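Atu0111 protein (Agrobacterium tumefaciens, PDB 2FSQ) is of unknown function but, as a member of the 2H clan with an alpha-beta fold, may be a phosphoesterase-like enzyme. Local coordinates at residues 14-19 with 190-195; 98-103 with 169-174; 126-131 with 156-161. One frame throughout, in Å; residues are numbered along the deposited sequence. Where two conformers were deposited one is given.

Interaction 1 of 3, residues 14-19 with 190-195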
loop_
_atom_site.group_PDB
_atom_site.type_symbol
_atom_site.label_atom_id
_atom_site.label_comp_id
_atom_site.label_asym_id
_atom_site.label_seq_id
_atom_site.Cartn_x
_atom_site.Cartn_y
_atom_site.Cartn_z
ATOM N N TYR A 14 17.124 4.525 -4.194
ATOM C CA TYR A 14 16.177 4.557 -5.316
ATOM C C TYR A 14 15.574 5.961 -5.553
ATOM O O TYR A 14 15.299 6.381 -6.689
ATOM C CB TYR A 14 15.043 3.539 -5.103
ATOM C CG TYR A 14 13.928 3.713 -6.116
ATOM C CD1 TYR A 14 14.084 3.272 -7.435
ATOM C CD2 TYR A 14 12.740 4.365 -5.771
ATOM C CE1 TYR A 14 13.068 3.463 -8.380
ATOM C CE2 TYR A 14 11.721 4.554 -6.706
ATOM C CZ TYR A 14 11.898 4.103 -8.004
ATOM O OH TYR A 14 10.889 4.292 -8.922
ATOM N N ILE A 15 15.359 6.688 -4.465
ATOM C CA ILE A 15 14.646 7.964 -4.545
ATOM C C ILE A 15 15.555 9.171 -4.802
ATOM O O ILE A 15 15.104 10.321 -4.805
ATOM C CB ILE A 15 13.786 8.192 -3.297
ATOM C CG1 ILE A 15 14.680 8.414 -2.069
ATOM C CG2 ILE A 15 12.790 7.030 -3.136
ATOM C CD1 ILE A 15 13.971 8.989 -0.877
ATOM N N SER A 16 16.834 8.905 -5.017
ATOM C CA SER A 16 17.790 9.945 -5.327
ATOM C C SER A 16 17.523 10.562 -6.693
ATOM O O SER A 16 17.130 9.860 -7.633
ATOM C CB SER A 16 19.199 9.366 -5.314
ATOM O OG SER A 16 20.134 10.374 -5.660
ATOM N N THR A 17 17.766 11.868 -6.792
ATOM C CA THR A 17 17.663 12.594 -8.065
ATOM C C THR A 17 18.548 11.933 -9.123
ATOM O O THR A 17 18.205 11.900 -10.302
ATOM C CB THR A 17 18.059 14.087 -7.919
ATOM O OG1 THR A 17 19.321 14.202 -7.252
ATOM C CG2 THR A 17 17.011 14.870 -7.118
ATOM N N ALA A 18 19.674 11.380 -8.683
ATOM C CA ALA A 18 20.632 10.722 -9.583
ATOM C C ALA A 18 20.100 9.450 -10.259
ATOM O O ALA A 18 20.706 8.966 -11.217
ATOM C CB ALA A 18 21.915 10.406 -8.814
ATOM N N ASN A 19 18.995 8.900 -9.756
ATOM C CA ASN A 19 18.437 7.638 -10.266
ATOM C C ASN A 19 17.312 7.832 -11.287
ATOM O O ASN A 19 16.652 6.863 -11.674
ATOM C CB ASN A 19 17.962 6.760 -9.092
ATOM C CG ASN A 19 17.692 5.308 -9.500
ATOM O OD1 ASN A 19 18.574 4.612 -10.007
ATOM N ND2 ASN A 19 16.469 4.845 -9.267
ATOM N N PHE A 190 14.818 13.071 -3.980
ATOM C CA PHE A 190 15.656 13.634 -2.919
ATOM C C PHE A 190 17.063 13.903 -3.420
ATOM O O PHE A 190 17.643 13.074 -4.122
ATOM C CB PHE A 190 15.777 12.645 -1.743
ATOM C CG PHE A 190 14.568 12.571 -0.842
ATOM C CD1 PHE A 190 13.289 12.938 -1.273
ATOM C CD2 PHE A 190 14.713 12.059 0.445
ATOM C CE1 PHE A 190 12.196 12.826 -0.416
ATOM C CE2 PHE A 190 13.638 11.947 1.298
ATOM C CZ PHE A 190 12.367 12.330 0.865
ATOM N N GLU A 191 17.614 15.057 -3.049
ATOM C CA GLU A 191 19.032 15.330 -3.285
ATOM C C GLU A 191 19.868 14.320 -2.508
ATOM O O GLU A 191 19.520 13.975 -1.372
ATOM C CB GLU A 191 19.400 16.758 -2.877
ATOM C CG GLU A 191 18.756 17.860 -3.735
ATOM C CD GLU A 191 19.293 17.928 -5.170
ATOM O OE1 GLU A 191 20.348 17.321 -5.474
ATOM O OE2 GLU A 191 18.657 18.611 -6.008
ATOM N N PRO A 192 20.957 13.813 -3.116
ATOM C CA PRO A 192 21.738 12.776 -2.415
ATOM C C PRO A 192 22.321 13.176 -1.046
ATOM O O PRO A 192 22.517 12.311 -0.190
ATOM C CB PRO A 192 22.865 12.439 -3.406
ATOM C CG PRO A 192 22.843 13.501 -4.425
ATOM C CD PRO A 192 21.497 14.109 -4.458
ATOM N N GLU A 193 22.578 14.463 -0.821
ATOM C CA GLU A 193 23.260 14.884 0.409
ATOM C C GLU A 193 22.474 14.626 1.707
ATOM O O GLU A 193 23.068 14.519 2.787
ATOM C CB GLU A 193 23.719 16.344 0.321
ATOM C CG GLU A 193 24.857 16.591 -0.683
ATOM C CD GLU A 193 24.397 16.692 -2.138
ATOM O OE1 GLU A 193 23.177 16.796 -2.402
ATOM O OE2 GLU A 193 25.276 16.677 -3.030
ATOM N N CYS A 194 21.149 14.507 1.610
ATOM C CA CYS A 194 20.333 14.226 2.793
ATOM C C CYS A 194 20.137 12.741 3.075
ATOM O O CYS A 194 19.533 12.380 4.088
ATOM C CB CYS A 194 18.945 14.859 2.654
ATOM S SG CYS A 194 17.787 14.016 1.528
ATOM N N LEU A 195 20.620 11.893 2.177
ATOM C CA LEU A 195 20.351 10.457 2.295
ATOM C C LEU A 195 20.984 9.784 3.513
ATOM O O LEU A 195 20.327 8.960 4.143
ATOM C CB LEU A 195 20.659 9.721 0.984
ATOM C CG LEU A 195 19.836 10.214 -0.211
ATOM C CD1 LEU A 195 20.208 9.420 -1.462
ATOM C CD2 LEU A 195 18.329 10.145 0.046
#
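Phe190 meets the 14-19 segment with both its backbone and its ring. Its N donates to Ile15 O at 2.9 Å, and its own carbonyl accepts from Thr17, the Thr17 N to Phe190 O distance again being 2.9 Å. These two bonds flank Ser16 and make a single beta bridge between Ser16 and Phe190, a clear case of strand-like pairing confined to one residue on each side. Ser16 CA adds a CA-H...O contact to Phe190 O at 3.4 Å, giving that carbonyl a second, weaker partner. The Phe190 ring lies alongside Ile15, both side chains pointing the same way, and Ile15 CD1 stands over one face in a CH-pi contact, 3.6 Å from the ring centroid. Ile15 CG1 sits between its backbone N and carbonyl carbon (chi1 68°), which brings the longer branch to the ring.

Glu191 starts away from the contact, but its chain bends at chi2 and returns the carboxylate toward Thr17. Pro192 crosses Thr17 at about a right angle, its CD 3.5 Å from Thr17 OG1. Leu195 then sends CD1 to Ser16 CB at 4.0 Å, while Ser16 OG accepts from Ala18 N in an ST turn.

Leu195 opens helix 195-212, whose Trp198 packs edge-to-face with Phe190; Ile15 also touches Pro140, between strands 133-139 and 142-147.

Interaction 2 of 3, residues 98-103 with 169-174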
loop_
_atom_site.group_PDB
_atom_site.type_symbol
_atom_site.label_atom_id
_atom_site.label_comp_id
_atom_site.label_asym_id
_atom_site.label_seq_id
_atom_site.Cartn_x
_atom_site.Cartn_y
_atom_site.Cartn_z
ATOM N N LEU A 98 -5.159 -4.405 -19.796
ATOM C CA LEU A 98 -4.719 -5.743 -19.381
ATOM C C LEU A 98 -3.216 -5.652 -19.120
ATOM O O LEU A 98 -2.513 -4.916 -19.821
ATOM C CB LEU A 98 -4.992 -6.760 -20.492
ATOM C CG LEU A 98 -6.425 -6.797 -21.050
ATOM C CD1 LEU A 98 -6.538 -7.816 -22.163
ATOM C CD2 LEU A 98 -7.446 -7.091 -19.955
ATOM N N PRO A 99 -2.689 -6.425 -18.158
ATOM C CA PRO A 99 -3.289 -7.406 -17.271
ATOM C C PRO A 99 -3.723 -6.825 -15.925
ATOM O O PRO A 99 -3.710 -7.545 -14.910
ATOM C CB PRO A 99 -2.141 -8.389 -17.051
ATOM C CG PRO A 99 -0.956 -7.503 -16.978
ATOM C CD PRO A 99 -1.223 -6.382 -17.985
ATOM N N TYR A 100 -4.112 -5.553 -15.916
ATOM C CA TYR A 100 -4.533 -4.878 -14.679
ATOM C C TYR A 100 -6.051 -4.732 -14.616
ATOM O O TYR A 100 -6.581 -3.966 -13.809
ATOM C CB TYR A 100 -3.860 -3.498 -14.576
ATOM C CG TYR A 100 -2.373 -3.537 -14.787
ATOM C CD1 TYR A 100 -1.826 -3.280 -16.043
ATOM C CD2 TYR A 100 -1.518 -3.920 -13.759
ATOM C CE1 TYR A 100 -0.452 -3.338 -16.248
ATOM C CE2 TYR A 100 -0.155 -4.000 -13.955
ATOM C CZ TYR A 100 0.374 -3.728 -15.204
ATOM O OH TYR A 100 1.739 -3.800 -15.376
ATOM N N TRP A 101 -6.735 -5.476 -15.479
ATOM C CA TRP A 101 -8.174 -5.361 -15.695
ATOM C C TRP A 101 -8.663 -6.756 -16.086
ATOM O O TRP A 101 -7.922 -7.501 -16.729
ATOM C CB TRP A 101 -8.410 -4.400 -16.851
ATOM C CG TRP A 101 -9.777 -3.837 -16.974
ATOM C CD1 TRP A 101 -10.824 -4.344 -17.709
ATOM C CD2 TRP A 101 -10.257 -2.625 -16.380
ATOM N NE1 TRP A 101 -11.909 -3.521 -17.594
ATOM C CE2 TRP A 101 -11.601 -2.462 -16.781
ATOM C CE3 TRP A 101 -9.676 -1.650 -15.549
ATOM C CZ2 TRP A 101 -12.378 -1.373 -16.362
ATOM C CZ3 TRP A 101 -10.456 -0.573 -15.143
ATOM C CH2 TRP A 101 -11.784 -0.442 -15.552
ATOM N N PRO A 102 -9.902 -7.119 -15.703
ATOM C CA PRO A 102 -10.396 -8.423 -16.136
ATOM C C PRO A 102 -10.693 -8.437 -17.628
ATOM O O PRO A 102 -11.376 -7.545 -18.100
ATOM C CB PRO A 102 -11.687 -8.598 -15.337
ATOM C CG PRO A 102 -12.163 -7.241 -15.034
ATOM C CD PRO A 102 -10.883 -6.402 -14.869
ATOM N N GLN A 103 -10.192 -9.431 -18.363
ATOM C CA GLN A 103 -10.450 -9.458 -19.806
ATOM C C GLN A 103 -11.932 -9.591 -20.150
ATOM O O GLN A 103 -12.336 -9.225 -21.244
ATOM C CB GLN A 103 -9.656 -10.553 -20.508
ATOM C CG GLN A 103 -9.645 -10.405 -22.044
ATOM C CD GLN A 103 -8.587 -11.237 -22.726
ATOM O OE1 GLN A 103 -8.164 -12.277 -22.219
ATOM N NE2 GLN A 103 -8.166 -10.795 -23.893
ATOM N N TYR A 169 -7.627 -11.539 -13.156
ATOM C CA TYR A 169 -6.347 -11.113 -13.712
ATOM C C TYR A 169 -5.280 -11.324 -12.662
ATOM O O TYR A 169 -5.584 -11.545 -11.478
ATOM C CB TYR A 169 -6.354 -9.629 -14.139
ATOM C CG TYR A 169 -6.689 -8.679 -13.000
ATOM C CD1 TYR A 169 -5.736 -8.339 -12.031
ATOM C CD2 TYR A 169 -7.947 -8.123 -12.891
ATOM C CE1 TYR A 169 -6.051 -7.468 -10.988
ATOM C CE2 TYR A 169 -8.265 -7.264 -11.861
ATOM C CZ TYR A 169 -7.315 -6.934 -10.920
ATOM O OH TYR A 169 -7.672 -6.084 -9.912
ATOM N N ARG A 170 -4.028 -11.278 -13.122
ATOM C CA ARG A 170 -2.828 -11.283 -12.275
ATOM C C ARG A 170 -1.883 -10.221 -12.824
ATOM O O ARG A 170 -1.704 -10.105 -14.049
ATOM C CB ARG A 170 -2.107 -12.641 -12.317
ATOM C CG ARG A 170 -2.751 -13.749 -11.502
ATOM C CD ARG A 170 -2.099 -15.111 -11.756
ATOM N NE ARG A 170 -2.656 -16.152 -10.891
ATOM C CZ ARG A 170 -1.934 -16.989 -10.152
ATOM N NH1 ARG A 170 -0.610 -16.942 -10.175
ATOM N NH2 ARG A 170 -2.541 -17.893 -9.398
ATOM N N HIS A 171 -1.275 -9.447 -11.929
ATOM C CA HIS A 171 -0.229 -8.501 -12.352
ATOM C C HIS A 171 1.088 -9.248 -12.600
ATOM O O HIS A 171 1.269 -10.368 -12.116
ATOM C CB HIS A 171 -0.012 -7.440 -11.275
ATOM C CG HIS A 171 -1.181 -6.531 -11.072
ATOM N ND1 HIS A 171 -1.121 -5.426 -10.247
ATOM C CD2 HIS A 171 -2.444 -6.558 -11.581
ATOM C CE1 HIS A 171 -2.291 -4.808 -10.265
ATOM N NE2 HIS A 171 -3.107 -5.464 -11.071
ATOM N N PRO A 172 2.005 -8.632 -13.365
ATOM C CA PRO A 172 3.319 -9.261 -13.594
ATOM C C PRO A 172 4.072 -9.660 -12.320
ATOM O O PRO A 172 4.746 -10.685 -12.302
ATOM C CB PRO A 172 4.089 -8.177 -14.379
ATOM C CG PRO A 172 2.979 -7.508 -15.155
ATOM C CD PRO A 172 1.847 -7.393 -14.160
ATOM N N ASP A 173 3.933 -8.873 -11.261
ATOM C CA ASP A 173 4.638 -9.184 -10.015
ATOM C C ASP A 173 3.825 -10.089 -9.069
ATOM O O ASP A 173 4.138 -10.160 -7.885
ATOM C CB ASP A 173 5.032 -7.883 -9.289
ATOM C CG ASP A 173 3.843 -7.153 -8.710
ATOM O OD1 ASP A 173 2.706 -7.581 -8.995
ATOM O OD2 ASP A 173 4.031 -6.174 -7.952
ATOM N N HIS A 174 2.792 -10.769 -9.572
ATOM C CA HIS A 174 1.867 -11.476 -8.676
ATOM C C HIS A 174 2.584 -12.358 -7.656
ATOM O O HIS A 174 2.290 -12.300 -6.460
ATOM C CB HIS A 174 0.838 -12.298 -9.455
ATOM C CG HIS A 174 -0.131 -13.020 -8.576
ATOM N ND1 HIS A 174 -1.306 -12.450 -8.127
ATOM C CD2 HIS A 174 -0.075 -14.256 -8.025
ATOM C CE1 HIS A 174 -1.947 -13.320 -7.360
ATOM N NE2 HIS A 174 -1.213 -14.419 -7.271
HETATM O O HOH W 1 -5.457 -3.997 -11.309
#
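Tyr100 drives the edge of its ring into the face of His171, and around this T-shaped pair the two loops fit tightly. The ring centroids are 4.8 Å apart with planes at 69°, and Tyr100 CD2 hangs over the centre of the imidazole. Arg95 also meets this pair, with a cation-pi contact to the Tyr100 ring. Tyr169, two residues before His171, forms the other close fit. Its CG lies between the backbone N and the carbonyl carbon (chi1 58°), a torsion that lays the phenol against the Tyr100-Trp101 peptide, so that Tyr100 C and Trp101 N cover one face. Tyr169 CD2 comes within 3.5 Å of Trp101 C, and Pro102 lies side by side with the ring. The phenol hydroxyl of Tyr169 is hydrogen-bonded outside the two loops, to Gln89 O.

Gln89 belongs to strand 84-92. That strand and strand 179-182 each contain a His-x-Thr sequence, the paired signature of 2H phosphoesterases. The 98-103 loop follows the first of these strands and the 169-174 loop precedes the second, so the contact joins connections of two strands that in such enzymes line the cleft.

No direct hydrogen bond crosses between the loops. A water bridges them instead, donating to Tyr100 O at 2.7 Å and lying in the imidazole plane 2.8 Å from His171 NE2.

Packing is looser toward solvent. Exposed Pro172 crosses Tyr100 at about a right angle, with its CD 3.8 Å from Tyr100 OH, and the prolines meet at 4.0 Å between Pro99 CG and Pro172 CD. Arg170, also exposed, begins pointing away from the 98-103 loop.

Interaction 3 of 3, residues 126-131 with 156-161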
loop_
_atom_site.group_PDB
_atom_site.type_symbol
_atom_site.label_atom_id
_atom_site.label_comp_id
_atom_site.label_asym_id
_atom_site.label_seq_id
_atom_site.Cartn_x
_atom_site.Cartn_y
_atom_site.Cartn_z
ATOM N N PRO A 126 -14.077 -17.992 -0.419
ATOM C CA PRO A 126 -14.001 -19.002 0.638
ATOM C C PRO A 126 -13.385 -18.469 1.928
ATOM O O PRO A 126 -12.676 -17.467 1.922
ATOM C CB PRO A 126 -13.096 -20.075 0.029
ATOM C CG PRO A 126 -12.186 -19.312 -0.902
ATOM C CD PRO A 126 -13.076 -18.232 -1.482
ATOM N N THR A 127 -13.669 -19.154 3.032
ATOM C CA THR A 127 -13.021 -18.867 4.299
ATOM C C THR A 127 -11.588 -19.376 4.237
ATOM O O THR A 127 -11.354 -20.565 3.977
ATOM C CB THR A 127 -13.793 -19.551 5.443
ATOM O OG1 THR A 127 -15.114 -18.996 5.495
ATOM C CG2 THR A 127 -13.094 -19.334 6.791
ATOM N N LEU A 128 -10.634 -18.465 4.425
ATOM C CA LEU A 128 -9.222 -18.814 4.432
ATOM C C LEU A 128 -8.617 -18.483 5.790
ATOM O O LEU A 128 -9.165 -17.657 6.517
ATOM C CB LEU A 128 -8.484 -18.093 3.301
ATOM C CG LEU A 128 -8.998 -18.393 1.895
ATOM C CD1 LEU A 128 -8.338 -17.494 0.879
ATOM C CD2 LEU A 128 -8.810 -19.844 1.503
ATOM N N PRO A 129 -7.515 -19.163 6.162
ATOM C CA PRO A 129 -6.951 -18.927 7.483
ATOM C C PRO A 129 -6.416 -17.511 7.673
ATOM O O PRO A 129 -5.952 -16.858 6.717
ATOM C CB PRO A 129 -5.799 -19.939 7.555
ATOM C CG PRO A 129 -6.115 -20.981 6.527
ATOM C CD PRO A 129 -6.775 -20.209 5.426
ATOM N N ALA A 130 -6.450 -17.054 8.916
ATOM C CA ALA A 130 -5.859 -15.773 9.265
ATOM C C ALA A 130 -4.351 -15.835 9.134
ATOM O O ALA A 130 -3.731 -16.900 9.229
ATOM C CB ALA A 130 -6.232 -15.402 10.695
ATOM N N PHE A 131 -3.764 -14.666 8.898
ATOM C CA PHE A 131 -2.320 -14.526 8.808
ATOM C C PHE A 131 -1.864 -13.346 9.655
ATOM O O PHE A 131 -2.635 -12.418 9.920
ATOM C CB PHE A 131 -1.882 -14.342 7.348
ATOM C CG PHE A 131 -2.596 -13.215 6.625
ATOM C CD1 PHE A 131 -2.132 -11.894 6.697
ATOM C CD2 PHE A 131 -3.729 -13.480 5.856
ATOM C CE1 PHE A 131 -2.799 -10.860 6.001
ATOM C CE2 PHE A 131 -4.385 -12.467 5.167
ATOM C CZ PHE A 131 -3.925 -11.153 5.250
ATOM N N VAL A 156 -0.874 -15.945 3.147
ATOM C CA VAL A 156 -1.273 -14.748 2.406
ATOM C C VAL A 156 -1.137 -14.982 0.898
ATOM O O VAL A 156 -1.924 -14.452 0.127
ATOM C CB VAL A 156 -0.597 -13.437 2.943
ATOM C CG1 VAL A 156 0.886 -13.377 2.639
ATOM C CG2 VAL A 156 -1.334 -12.195 2.425
ATOM N N ALA A 157 -0.191 -15.826 0.480
ATOM C CA ALA A 157 -0.085 -16.139 -0.948
ATOM C C ALA A 157 -1.341 -16.879 -1.411
ATOM O O ALA A 157 -1.793 -16.705 -2.548
ATOM C CB ALA A 157 1.153 -16.975 -1.229
ATOM N N LEU A 158 -1.899 -17.722 -0.538
ATOM C CA LEU A 158 -3.144 -18.426 -0.879
ATOM C C LEU A 158 -4.302 -17.442 -1.037
ATOM O O LEU A 158 -5.098 -17.566 -1.960
ATOM C CB LEU A 158 -3.483 -19.515 0.154
ATOM C CG LEU A 158 -4.859 -20.176 0.035
ATOM C CD1 LEU A 158 -5.006 -20.918 -1.292
ATOM C CD2 LEU A 158 -5.064 -21.126 1.199
ATOM N N TRP A 159 -4.414 -16.479 -0.127
ATOM C CA TRP A 159 -5.403 -15.423 -0.297
ATOM C C TRP A 159 -5.267 -14.751 -1.659
ATOM O O TRP A 159 -6.254 -14.559 -2.357
ATOM C CB TRP A 159 -5.248 -14.365 0.793
ATOM C CG TRP A 159 -5.865 -14.707 2.131
ATOM C CD1 TRP A 159 -5.326 -15.493 3.119
ATOM C CD2 TRP A 159 -7.117 -14.235 2.634
ATOM N NE1 TRP A 159 -6.180 -15.540 4.210
ATOM C CE2 TRP A 159 -7.286 -14.777 3.933
ATOM C CE3 TRP A 159 -8.123 -13.417 2.110
ATOM C CZ2 TRP A 159 -8.413 -14.503 4.717
ATOM C CZ3 TRP A 159 -9.243 -13.138 2.892
ATOM C CH2 TRP A 159 -9.391 -13.707 4.173
ATOM N N ARG A 160 -4.047 -14.385 -2.031
ATOM C CA ARG A 160 -3.825 -13.655 -3.283
ATOM C C ARG A 160 -4.114 -14.512 -4.497
ATOM O O ARG A 160 -4.706 -14.031 -5.451
ATOM C CB ARG A 160 -2.409 -13.078 -3.332
ATOM C CG ARG A 160 -2.301 -11.820 -2.479
ATOM C CD ARG A 160 -0.876 -11.280 -2.374
ATOM N NE ARG A 160 -0.233 -11.210 -3.689
ATOM C CZ ARG A 160 -0.423 -10.230 -4.569
ATOM N NH1 ARG A 160 -1.248 -9.220 -4.294
ATOM N NH2 ARG A 160 0.193 -10.286 -5.746
ATOM N N ASP A 161 -3.717 -15.777 -4.460
ATOM C CA ASP A 161 -4.008 -16.656 -5.593
ATOM C C ASP A 161 -5.517 -16.807 -5.746
ATOM O O ASP A 161 -6.051 -16.856 -6.862
ATOM C CB ASP A 161 -3.390 -18.040 -5.391
ATOM C CG ASP A 161 -1.886 -18.056 -5.606
ATOM O OD1 ASP A 161 -1.347 -17.080 -6.180
ATOM O OD2 ASP A 161 -1.240 -19.051 -5.185
#
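Leu128 and Phe131 project from an extended, irregular chain onto one turn of helix 150-167, with CA atoms 7.0 Å apart for Leu128 and Trp159 and 6.5 Å for Phe131 and Val156. The indole of Trp159 is held on both faces and at its edge. Leu128 CB covers one face in a CH-pi contact, 3.8 Å from the centroid of the five-membered ring. On the opposite face Phe131 arrives edge-on, its plane at 80° to the indole. Between them Trp159 NE1 donates to Pro129 O at 2.8 Å; the bond is nearly straight (171°) and the acceptor lies in the indole plane, which satisfies the N-H of a buried side chain and fixes the ring's rotation.

Phe131 is covered in turn: Val156 CG2, anti to its backbone N, sits over the ring 4.0 Å from the centroid. Toward the surface, Leu128 CD2 meets Leu158 CD2 at 4.0 Å.

The 126-131 segment links helix 111-121 to strand 133-139 and here crosses the side of helix 150-167, while Val156 and Arg160 of that helix touch Phe179 on strand 179-182. This is helix-on-sheet packing of an alpha-beta barrel, with the connection into strand 133-139 laid along another side of the helix.

In the fold
All three contacts are partly buried, each pairing buried residues with an exposed rim, and none is wholly core. Interaction 1 relies on backbone pairing, interaction 2 on aromatic packing and a bridging water, and interaction 3 on an indole gripped by a loop. Interactions 1 and 2 join loop to loop, whereas interaction 3 lays a loop on a helix. Interactions 2 and 3 share a neighbourhood: His174 NE2 probably hydrogen-bonds Asp161 OD1, and Arg160 NH2 probably bonds His174 O, tying the turn after helix 150-167 back to that helix. Interaction 1 stands apart, its centre about 38 Å from that of interaction 3 across the chain's centre. Along the sequence the contacts nest, 126-131/156-161 innermost.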